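PDB 1M6E: S-adenosyl-L-methionine:salicylic acid carboxyl methyltransferase, which transfers a methyl group from S-adenosyl-L-methionine to the carboxyl group of the plant hormone salicylic acid, giving the volatile ester methyl salicylate. Local coordinates for residues Gly202-Leu207 and Ser353-Ser358. Numbering follows the deposited sequence.
Sequences GGRMVL and SLIRKS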
# COMPACT_ATOMS: atom_id res chain seq x y z
N GLY A 202 7.52 10.00 24.88
CA GLY A 202 6.23 10.23 25.52
C GLY A 202 5.17 9.25 24.99
O GLY A 202 4.18 8.95 25.68
N GLY A 203 5.41 8.73 23.78
CA GLY A 203 4.51 7.83 23.06
C GLY A 203 3.76 6.72 23.76
O GLY A 203 4.25 6.19 24.74
N ARG A 204 2.58 6.37 23.25
CA ARG A 204 1.74 5.31 23.85
C ARG A 204 1.48 4.14 22.89
O ARG A 204 1.52 4.31 21.67
CB ARG A 204 0.38 5.89 24.29
CG ARG A 204 0.45 7.16 25.12
CD ARG A 204 0.67 6.89 26.60
NE ARG A 204 -0.44 6.15 27.20
CZ ARG A 204 -0.75 6.19 28.50
NH1 ARG A 204 -0.04 6.94 29.34
NH2 ARG A 204 -1.77 5.47 28.95
N MET A 205 1.21 2.95 23.45
CA MET A 205 0.93 1.76 22.66
C MET A 205 -0.20 1.02 23.32
O MET A 205 -0.04 0.63 24.46
CB MET A 205 2.10 0.78 22.64
CG MET A 205 3.21 1.07 21.67
SD MET A 205 4.06 -0.47 21.16
CE MET A 205 4.59 -1.15 22.68
N VAL A 206 -1.31 0.80 22.63
CA VAL A 206 -2.42 0.05 23.20
C VAL A 206 -2.58 -1.26 22.40
O VAL A 206 -3.19 -1.32 21.33
CB VAL A 206 -3.72 0.87 23.16
CG1 VAL A 206 -4.84 0.11 23.86
CG2 VAL A 206 -3.49 2.26 23.78
N LEU A 207 -2.00 -2.33 22.95
CA LEU A 207 -2.01 -3.65 22.34
C LEU A 207 -3.10 -4.54 22.93
O LEU A 207 -3.25 -4.62 24.14
CB LEU A 207 -0.62 -4.26 22.54
CG LEU A 207 0.50 -3.31 22.09
CD1 LEU A 207 1.86 -3.99 22.17
CD2 LEU A 207 0.24 -2.85 20.67
N SER A 353 -1.99 -1.14 28.04
CA SER A 353 -1.75 0.21 27.56
C SER A 353 -0.33 0.43 28.06
O SER A 353 0.01 -0.08 29.12
CB SER A 353 -2.74 1.21 28.15
OG SER A 353 -2.54 2.49 27.57
N LEU A 354 0.51 1.16 27.32
CA LEU A 354 1.91 1.30 27.71
C LEU A 354 2.45 2.65 27.38
O LEU A 354 1.80 3.41 26.65
CB LEU A 354 2.79 0.26 26.99
CG LEU A 354 2.44 -1.26 27.03
CD1 LEU A 354 3.22 -2.04 25.94
CD2 LEU A 354 2.72 -1.81 28.43
N ILE A 355 3.63 2.95 27.92
CA ILE A 355 4.31 4.22 27.66
C ILE A 355 5.80 4.00 27.46
O ILE A 355 6.44 3.35 28.26
CB ILE A 355 4.20 5.27 28.83
CG1 ILE A 355 2.93 5.10 29.65
CG2 ILE A 355 4.15 6.66 28.24
CD1 ILE A 355 2.69 6.22 30.61
N ARG A 356 6.34 4.52 26.37
CA ARG A 356 7.76 4.40 26.15
C ARG A 356 8.19 5.17 27.38
O ARG A 356 7.57 6.19 27.68
CB ARG A 356 8.16 5.13 24.86
CG ARG A 356 9.65 5.22 24.63
CD ARG A 356 10.28 3.87 24.80
NE ARG A 356 11.73 3.95 24.74
CZ ARG A 356 12.54 3.17 25.43
NH1 ARG A 356 12.05 2.24 26.24
NH2 ARG A 356 13.85 3.33 25.31
N LYS A 357 9.19 4.69 28.13
CA LYS A 357 9.58 5.42 29.32
C LYS A 357 10.87 6.12 29.03
O LYS A 357 10.95 6.89 28.07
CB LYS A 357 9.66 4.50 30.57
CG LYS A 357 10.75 3.43 30.64
CD LYS A 357 10.59 2.51 31.89
CE LYS A 357 11.72 1.47 32.03
NZ LYS A 357 11.31 0.20 32.70
N SER A 358 11.86 5.86 29.88
CA SER A 358 13.22 6.39 29.77
C SER A 358 13.30 7.84 29.27
O SER A 358 12.38 8.64 29.45
CB SER A 358 14.04 5.45 28.86
OG SER A 358 15.44 5.67 28.98
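Gly202 O lies against the CG2 methyl of Ile355, and next to it Gly203 O takes the backbone N of Arg356 at 3.1 Å, a nearly straight bond (164° at the hydrogen) just where strand 346-355 ends. Arg204 opens the strand and pairs with Ile355 in a non-hydrogen-bonded position, their side chains running alongside each other. Bends at chi2 (-84°) and chi3 (-64°) fold the arginine back over the neighbouring strand, so that Ile355 CG1 covers one face of the guanidinium while NH2 makes a weak hydrogen bond to Ser353 OG at 3.4 Å. The same NH2 has a weak, long ion pair with Asp275, and helix 33-44 covers the face of the sheet that carries Arg204, Val206 and Ser353. Met205 forms the hydrogen-bonded pair with Leu354: its N reaches Leu354 O at 3.3 Å from above the carbonyl plane, and its O accepts a weak, bent hydrogen bond from Leu354 N. On the other face of the sheet, beside helix 181-198, Met205 CE meets Leu354 CD1 at 3.6 Å. Val206 returns to the arginine's side in a non-hydrogen-bonded pair with Ser353, CG2 against OG, and Leu207 CD1 just reaches Leu354 CD1. Strand 346-355 runs antiparallel between 204-211 and 275-283, the reversed seventh strand in the 3-2-1-4-5-7-6 sheet of the Rossmann-like SAM-dependent methyltransferase fold.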